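Serine-repeat antigen protein (Plasmodium falciparum, PDB 3CH3) is a papain-family, protease-like antigen of the malaria parasite with a noncanonical active-site nucleophile, whose own proteolytic activity remains uncertain. Local coordinates at residues L22-Q27 and E233-V238; V169-K174 and H252-F257; A197-N202 and R223-P228. One frame throughout, in Å; residues are numbered along the deposited sequence.

Interaction 1: L22-Q27 and E233-V238; sequences LQVEDQ and EGYFKV. With 2HP (dihydrogenphosphate ion), chain C.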
# COMPACT_ATOMS: atom_id res chain seq x y z
N LEU A 22 -5.46 8.89 -7.41
CA LEU A 22 -4.11 8.36 -7.30
C LEU A 22 -4.00 7.15 -8.24
O LEU A 22 -4.45 6.05 -7.87
CB LEU A 22 -3.83 7.94 -5.85
CG LEU A 22 -3.84 9.02 -4.76
CD1 LEU A 22 -3.88 8.40 -3.35
CD2 LEU A 22 -2.63 9.95 -4.94
N GLN A 23 -3.43 7.35 -9.42
CA GLN A 23 -3.43 6.33 -10.47
C GLN A 23 -2.50 5.16 -10.08
O GLN A 23 -1.52 5.36 -9.37
CB GLN A 23 -2.98 6.93 -11.81
N VAL A 24 -2.82 3.97 -10.56
CA VAL A 24 -1.99 2.78 -10.29
C VAL A 24 -0.60 2.98 -10.94
O VAL A 24 -0.48 3.60 -12.01
CB VAL A 24 -2.70 1.48 -10.79
CG1 VAL A 24 -1.73 0.32 -10.88
CG2 VAL A 24 -3.90 1.13 -9.87
N GLU A 25 0.44 2.48 -10.28
CA GLU A 25 1.79 2.60 -10.83
C GLU A 25 2.43 1.24 -11.10
O GLU A 25 1.87 0.22 -10.74
CB GLU A 25 2.66 3.43 -9.88
CG GLU A 25 2.09 4.81 -9.66
CD GLU A 25 2.97 5.72 -8.83
OE1 GLU A 25 4.21 5.73 -9.03
OE2 GLU A 25 2.42 6.43 -7.97
N ASP A 26 3.58 1.24 -11.77
CA ASP A 26 4.29 -0.02 -12.05
C ASP A 26 5.70 0.11 -11.55
O ASP A 26 6.48 0.94 -12.03
CB ASP A 26 4.23 -0.36 -13.56
CG ASP A 26 4.79 -1.76 -13.90
OD1 ASP A 26 5.37 -2.44 -13.03
OD2 ASP A 26 4.66 -2.20 -15.08
N GLN A 27 6.05 -0.74 -10.59
CA GLN A 27 7.40 -0.80 -10.07
C GLN A 27 8.45 -1.30 -11.10
O GLN A 27 9.65 -1.18 -10.87
CB GLN A 27 7.45 -1.66 -8.81
CG GLN A 27 7.25 -3.16 -9.08
CD GLN A 27 7.08 -3.93 -7.81
OE1 GLN A 27 5.99 -3.95 -7.22
NE2 GLN A 27 8.15 -4.60 -7.39
N GLU A 233 -7.60 -3.44 -13.44
CA GLU A 233 -7.05 -2.09 -13.53
C GLU A 233 -6.00 -1.83 -12.44
O GLU A 233 -5.85 -0.71 -11.96
CB GLU A 233 -8.16 -1.04 -13.48
CG GLU A 233 -9.24 -1.28 -14.56
CD GLU A 233 -10.40 -0.31 -14.49
OE1 GLU A 233 -10.96 -0.09 -13.39
OE2 GLU A 233 -10.79 0.20 -15.55
N GLY A 234 -5.30 -2.89 -12.07
CA GLY A 234 -4.19 -2.79 -11.12
C GLY A 234 -4.55 -3.23 -9.71
O GLY A 234 -3.67 -3.28 -8.83
N TYR A 235 -5.83 -3.51 -9.51
CA TYR A 235 -6.36 -3.96 -8.21
C TYR A 235 -6.88 -5.40 -8.29
O TYR A 235 -7.06 -5.96 -9.37
CB TYR A 235 -7.52 -3.05 -7.77
CG TYR A 235 -7.18 -1.58 -7.61
CD1 TYR A 235 -7.15 -0.72 -8.74
CD2 TYR A 235 -6.90 -1.06 -6.36
CE1 TYR A 235 -6.82 0.64 -8.60
CE2 TYR A 235 -6.59 0.33 -6.21
CZ TYR A 235 -6.54 1.14 -7.32
OH TYR A 235 -6.23 2.47 -7.15
N PHE A 236 -7.18 -5.97 -7.12
CA PHE A 236 -7.92 -7.23 -7.11
C PHE A 236 -8.75 -7.33 -5.83
O PHE A 236 -8.51 -6.58 -4.88
CB PHE A 236 -6.97 -8.44 -7.27
CG PHE A 236 -5.98 -8.63 -6.15
CD1 PHE A 236 -6.18 -9.65 -5.18
CD2 PHE A 236 -4.81 -7.87 -6.09
CE1 PHE A 236 -5.25 -9.86 -4.14
CE2 PHE A 236 -3.84 -8.08 -5.03
CZ PHE A 236 -4.08 -9.07 -4.08
N LYS A 237 -9.68 -8.28 -5.80
CA LYS A 237 -10.48 -8.56 -4.59
C LYS A 237 -10.06 -9.92 -4.11
O LYS A 237 -9.83 -10.83 -4.94
CB LYS A 237 -11.98 -8.57 -4.88
CG LYS A 237 -12.55 -7.18 -5.24
CD LYS A 237 -14.08 -7.25 -5.47
CE LYS A 237 -14.62 -5.83 -5.61
NZ LYS A 237 -15.51 -5.65 -6.80
N VAL A 238 -9.95 -10.07 -2.79
CA VAL A 238 -9.58 -11.33 -2.19
C VAL A 238 -10.42 -11.61 -0.93
O VAL A 238 -10.60 -10.73 -0.09
CB VAL A 238 -8.03 -11.38 -1.88
CG1 VAL A 238 -7.56 -10.24 -0.92
CG2 VAL A 238 -7.57 -12.80 -1.37
P 2HP C . 9.31 -6.95 -4.66
O1 2HP C . 9.59 -7.48 -6.08
O2 2HP C . 9.00 -5.50 -4.57
O3 2HP C . 8.02 -7.99 -4.08
O4 2HP C . 10.82 -7.17 -3.73
O HOH W 1 -6.67 3.99 -9.17
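Val24 meets Tyr235 where the loop before helix 33-48 passes the start of strand 235-239, and the two side chains run antiparallel, overlapping alongside one another. Branch CG2, set beside the backbone N of Val24, reaches CE1 of Tyr235 at 3.2 Å, a tight approach that is oblique to the ring. The same methyl of Val24 lies 3.4 Å from the carbonyl O of Glu233. Branch CG1 of Val24, anti to the backbone N (chi1 164°), rests 4.0 Å from CA of Gly234, which can come this near because it has no side chain; its positive phi separately suits glycine. A compact, branched valine suits this narrow spot.

Past the ring the contact becomes looser and wetter. A water lying in the ring plane of Tyr235 is 2.6 Å from its OH and donates to Leu22 O at 3.3 Å. Arg223 NH1 also bonds both oxygens, while the carboxylate of Glu233 leads away from the loop. Farther along the loop, Gln27 NE2 donates to O2 of the dihydrogenphosphate ion at 3.1 Å. No direct hydrogen bond joins the two segments, so a small apolar contact links them directly, and otherwise water and the intervening 223-228 segment.

Interaction 2: V169-K174 and H252-F257; sequences VIAYIK and HSVVIF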
# COMPACT_ATOMS: atom_id res chain seq x y z
N VAL A 169 -4.04 0.70 4.31
CA VAL A 169 -2.93 0.19 5.10
C VAL A 169 -1.92 -0.43 4.15
O VAL A 169 -2.24 -0.69 2.97
CB VAL A 169 -3.33 -0.86 6.18
CG1 VAL A 169 -4.32 -0.23 7.16
CG2 VAL A 169 -3.92 -2.14 5.55
N ILE A 170 -0.70 -0.64 4.64
CA ILE A 170 0.28 -1.40 3.88
C ILE A 170 0.07 -2.86 4.30
O ILE A 170 -0.12 -3.14 5.48
CB ILE A 170 1.69 -0.94 4.26
CG1 ILE A 170 1.83 0.56 3.93
CG2 ILE A 170 2.77 -1.81 3.58
CD1 ILE A 170 3.03 1.17 4.67
N ALA A 171 0.08 -3.77 3.34
CA ALA A 171 -0.01 -5.20 3.64
C ALA A 171 1.12 -5.94 2.93
O ALA A 171 1.59 -5.51 1.88
CB ALA A 171 -1.36 -5.81 3.22
N TYR A 172 1.56 -7.04 3.54
CA TYR A 172 2.57 -7.89 2.94
C TYR A 172 1.93 -9.22 2.57
O TYR A 172 1.18 -9.82 3.38
CB TYR A 172 3.74 -8.14 3.91
CG TYR A 172 4.90 -7.27 3.58
CD1 TYR A 172 5.16 -6.13 4.33
CD2 TYR A 172 5.70 -7.52 2.45
CE1 TYR A 172 6.28 -5.30 4.00
CE2 TYR A 172 6.78 -6.73 2.12
CZ TYR A 172 7.06 -5.62 2.88
OH TYR A 172 8.13 -4.82 2.54
N ILE A 173 2.22 -9.67 1.36
CA ILE A 173 1.77 -10.95 0.85
C ILE A 173 2.98 -11.69 0.23
O ILE A 173 4.03 -11.09 -0.05
CB ILE A 173 0.65 -10.75 -0.21
CG1 ILE A 173 1.25 -10.08 -1.48
CG2 ILE A 173 -0.55 -9.95 0.38
CD1 ILE A 173 0.24 -10.07 -2.75
N LYS A 174 2.79 -12.98 -0.00
CA LYS A 174 3.72 -13.73 -0.82
C LYS A 174 3.29 -13.56 -2.28
O LYS A 174 2.15 -13.93 -2.66
CB LYS A 174 3.71 -15.21 -0.41
CG LYS A 174 4.91 -15.93 -1.04
CD LYS A 174 6.14 -15.84 -0.13
CE LYS A 174 7.25 -16.74 -0.66
NZ LYS A 174 8.47 -16.63 0.18
N HIS A 252 -0.40 -11.55 5.18
CA HIS A 252 0.58 -12.01 6.20
C HIS A 252 0.71 -10.96 7.31
O HIS A 252 0.65 -11.28 8.50
CB HIS A 252 1.94 -12.31 5.55
CG HIS A 252 2.98 -12.84 6.50
ND1 HIS A 252 3.74 -12.01 7.29
CD2 HIS A 252 3.42 -14.10 6.75
CE1 HIS A 252 4.58 -12.73 8.02
NE2 HIS A 252 4.42 -14.00 7.70
N SER A 253 0.87 -9.70 6.92
CA SER A 253 1.12 -8.66 7.88
C SER A 253 0.50 -7.38 7.35
O SER A 253 0.35 -7.19 6.13
CB SER A 253 2.63 -8.39 8.01
OG SER A 253 3.40 -9.55 8.30
N VAL A 254 0.21 -6.48 8.27
CA VAL A 254 -0.23 -5.12 7.94
C VAL A 254 0.64 -4.13 8.71
O VAL A 254 1.07 -4.40 9.84
CB VAL A 254 -1.72 -4.97 8.26
CG1 VAL A 254 -2.14 -3.50 8.33
CG2 VAL A 254 -2.58 -5.74 7.24
N VAL A 255 0.95 -3.00 8.08
CA VAL A 255 1.73 -1.91 8.70
C VAL A 255 0.96 -0.63 8.47
O VAL A 255 0.42 -0.38 7.38
CB VAL A 255 3.15 -1.77 8.09
CG1 VAL A 255 3.89 -0.49 8.66
CG2 VAL A 255 4.01 -3.06 8.35
N ILE A 256 0.89 0.18 9.53
CA ILE A 256 0.24 1.47 9.49
C ILE A 256 1.26 2.52 9.98
O ILE A 256 1.92 2.32 10.99
CB ILE A 256 -0.99 1.39 10.43
CG1 ILE A 256 -2.02 0.42 9.82
CG2 ILE A 256 -1.55 2.76 10.77
CD1 ILE A 256 -2.53 -0.60 10.87
N PHE A 257 1.38 3.63 9.25
CA PHE A 257 2.26 4.73 9.69
C PHE A 257 1.57 5.67 10.66
O PHE A 257 0.42 6.03 10.45
CB PHE A 257 2.72 5.56 8.48
CG PHE A 257 3.66 4.86 7.57
CD1 PHE A 257 3.86 5.35 6.27
CD2 PHE A 257 4.35 3.71 7.95
CE1 PHE A 257 4.74 4.72 5.39
CE2 PHE A 257 5.25 3.07 7.05
CZ PHE A 257 5.45 3.57 5.77
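With CG1 beside its backbone N (chi1 -60°) and the chain extended beyond it (chi2 162°), Ile170 sends CD1 over one face of the Phe257 ring; the Phe257 ring comes to meet it because CG likewise lies beside the backbone N. The result is a CH-pi contact, Ile170 CD1 standing 4.0 Å from the centroid of the Phe257 ring and offset toward the rim. The contact belongs to an antiparallel strand pair with a classic beta bulge, in the sheet of the papain-like fold.

Ile170 and Val255 form a hydrogen-bonded pair: Ile170 N donates to Val255 O at 3.0 Å, and Val255 N returns the bond to Ile170 O. Ala171 and Val254 follow as a non-hydrogen-bonded pair, where the small methyl suits backbones whose CA atoms are only 4.3 Å apart. On their face of the sheet, toward helix 152-166, Val169 CG2 packs on Val254 CG1 at 3.6 Å, while Val169 CG1 meets Ile256 CG1. Valine and isoleucine suit this buried face, though Val169 and Ile256 also touch Glu162 of that helix. The opposite face, with Ile170, Tyr172 and Phe257, turns to helices 33-48 and 79-89.

At the bulge, His252 and Ser253 both face Tyr172, whose backbone O accepts from His252 N and whose N-H goes to Ser253 O at 2.9 Å. Glu144 also binds the serine hydroxyl, and His252 ND1 donates to Ser253 OG at 2.7 Å.

Interaction 3: A197-N202 and R223-P228; sequences ADHAVN and RNSWGP. With 2HP (dihydrogenphosphate ion), chain C.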
# COMPACT_ATOMS: atom_id res chain seq x y z
N ALA A 197 6.28 -13.66 3.73
CA ALA A 197 5.78 -12.78 2.66
C ALA A 197 7.02 -12.12 2.00
O ALA A 197 8.15 -12.20 2.51
CB ALA A 197 4.82 -11.73 3.24
N ASP A 198 6.80 -11.49 0.85
CA ASP A 198 7.91 -10.93 0.08
C ASP A 198 7.53 -9.69 -0.77
O ASP A 198 8.40 -9.14 -1.48
CB ASP A 198 8.58 -12.03 -0.78
CG ASP A 198 7.66 -12.59 -1.87
OD1 ASP A 198 6.56 -12.04 -2.09
OD2 ASP A 198 8.06 -13.59 -2.49
N HIS A 199 6.27 -9.26 -0.70
CA HIS A 199 5.77 -8.23 -1.65
C HIS A 199 4.76 -7.32 -0.93
O HIS A 199 3.78 -7.81 -0.34
CB HIS A 199 5.10 -8.92 -2.83
CG HIS A 199 4.57 -7.97 -3.86
ND1 HIS A 199 5.40 -7.18 -4.64
CD2 HIS A 199 3.31 -7.67 -4.21
CE1 HIS A 199 4.65 -6.44 -5.44
NE2 HIS A 199 3.37 -6.73 -5.21
N ALA A 200 4.99 -6.02 -1.01
CA ALA A 200 4.12 -5.03 -0.36
C ALA A 200 3.00 -4.59 -1.31
O ALA A 200 3.24 -4.33 -2.50
CB ALA A 200 4.94 -3.81 0.14
N VAL A 201 1.80 -4.54 -0.76
CA VAL A 201 0.61 -4.08 -1.48
C VAL A 201 -0.12 -3.12 -0.53
O VAL A 201 0.36 -2.86 0.57
CB VAL A 201 -0.30 -5.28 -1.89
CG1 VAL A 201 0.47 -6.16 -2.94
CG2 VAL A 201 -0.86 -6.09 -0.64
N ASN A 202 -1.29 -2.62 -0.93
CA ASN A 202 -2.09 -1.83 0.02
C ASN A 202 -3.50 -2.43 0.06
O ASN A 202 -4.05 -2.76 -0.99
CB ASN A 202 -2.20 -0.38 -0.46
CG ASN A 202 -0.86 0.33 -0.39
OD1 ASN A 202 -0.38 0.76 0.69
ND2 ASN A 202 -0.23 0.41 -1.52
N ARG A 223 -4.61 -2.99 -3.72
CA ARG A 223 -3.94 -2.25 -4.78
C ARG A 223 -2.57 -2.86 -4.95
O ARG A 223 -1.87 -3.03 -3.96
CB ARG A 223 -3.75 -0.80 -4.36
CG ARG A 223 -2.92 0.05 -5.34
CD ARG A 223 -2.92 1.50 -4.87
NE ARG A 223 -1.93 2.38 -5.53
CZ ARG A 223 -2.23 3.32 -6.43
NH1 ARG A 223 -3.48 3.48 -6.85
NH2 ARG A 223 -1.26 4.11 -6.91
N ASN A 224 -2.18 -3.14 -6.18
CA ASN A 224 -0.82 -3.62 -6.42
C ASN A 224 -0.06 -2.55 -7.23
O ASN A 224 -0.66 -1.57 -7.76
CB ASN A 224 -0.92 -4.96 -7.21
CG ASN A 224 0.28 -5.88 -6.99
OD1 ASN A 224 1.33 -5.46 -6.52
ND2 ASN A 224 0.14 -7.16 -7.43
N SER A 225 1.25 -2.76 -7.40
CA SER A 225 2.13 -1.83 -8.16
C SER A 225 2.77 -2.54 -9.36
O SER A 225 3.99 -2.42 -9.60
CB SER A 225 3.21 -1.23 -7.23
OG SER A 225 3.92 -2.27 -6.56
N TRP A 226 1.93 -3.29 -10.08
CA TRP A 226 2.33 -4.02 -11.30
C TRP A 226 1.66 -3.41 -12.53
O TRP A 226 1.53 -4.06 -13.61
CB TRP A 226 2.04 -5.53 -11.18
CG TRP A 226 2.89 -6.25 -10.22
CD1 TRP A 226 4.04 -5.81 -9.59
CD2 TRP A 226 2.64 -7.56 -9.73
NE1 TRP A 226 4.52 -6.78 -8.72
CE2 TRP A 226 3.68 -7.87 -8.80
CE3 TRP A 226 1.66 -8.53 -10.02
CZ2 TRP A 226 3.73 -9.09 -8.12
CZ3 TRP A 226 1.69 -9.74 -9.32
CH2 TRP A 226 2.72 -10.01 -8.40
N GLY A 227 1.30 -2.13 -12.43
CA GLY A 227 0.67 -1.43 -13.56
C GLY A 227 -0.83 -1.68 -13.64
O GLY A 227 -1.37 -2.63 -12.99
N PRO A 228 -1.52 -0.84 -14.45
CA PRO A 228 -2.97 -0.92 -14.52
C PRO A 228 -3.46 -2.02 -15.45
O PRO A 228 -4.68 -2.25 -15.55
CB PRO A 228 -3.35 0.45 -15.10
CG PRO A 228 -2.21 0.77 -16.06
CD PRO A 228 -0.97 0.23 -15.32
P 2HP C . 9.31 -6.95 -4.66
O1 2HP C . 9.59 -7.48 -6.08
O2 2HP C . 9.00 -5.50 -4.57
O3 2HP C . 8.02 -7.99 -4.08
O4 2HP C . 10.82 -7.17 -3.73
O HOH W 2 2.32 -2.80 -4.31
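His199 NE2 donates to Asn224 OD1 at 2.7 Å in an almost straight bond (174°), with the oxygen in the imidazole plane and the amide turned 63° from it. With CG anti to the backbone N (chi1 -179°), the histidine side chain reaches across to the 223-228 loop, while its other nitrogen, ND1, donates to O3 of the dihydrogenphosphate ion at 2.8 Å. Trp226 covers one face of the imidazole: CZ2 lies 3.7 Å above the His199 plane, and the two rings meet obliquely. This is the histidine-asparagine pair under a tryptophan familiar from papain-like active sites.

In the next shell, Ser225 N also donates to Asn224 OD1, so two donors grip that oxygen, and Asn224 ND2 sits over a face of the Trp226 indole. Asparagine suits the place because its oxygen can orient the imidazole while its NH2 lies against the indole. Ser225 OG bonds Gln27 OE1. Farther out, Arg223 N donates to Asn202 O at 2.8 Å, and Asn202 N donates back to Arg223 O, closing an antiparallel pair. The site thus lies where strands 199-210 and 216-223 end their pairing, with helix 33-48 packed against His199 and Ala200 and strand 169-173 alongside.

In the fold
Interactions 2 and 3 are buried, whereas interaction 1 is only partly so and includes exposed Glu233. Strand 199-210 of interaction 3 lies beside strand 169-173 of interaction 2, joined to it by backbone bonds such as Val201 N to Ala171 O, so both belong to one sheet. The chemistry changes with position: hydrophobic packing and regular backbone pairing within the sheet in interaction 2, directed side-chain bonds at the end of a strand pair in interaction 3, and apolar contact with water in interaction 1. Interactions 1 and 3 touch directly and share one dihydrogenphosphate ion, approached by Gln27 from one and His199 from the other, with Ser33 at the start of helix 33-48 also bonding it.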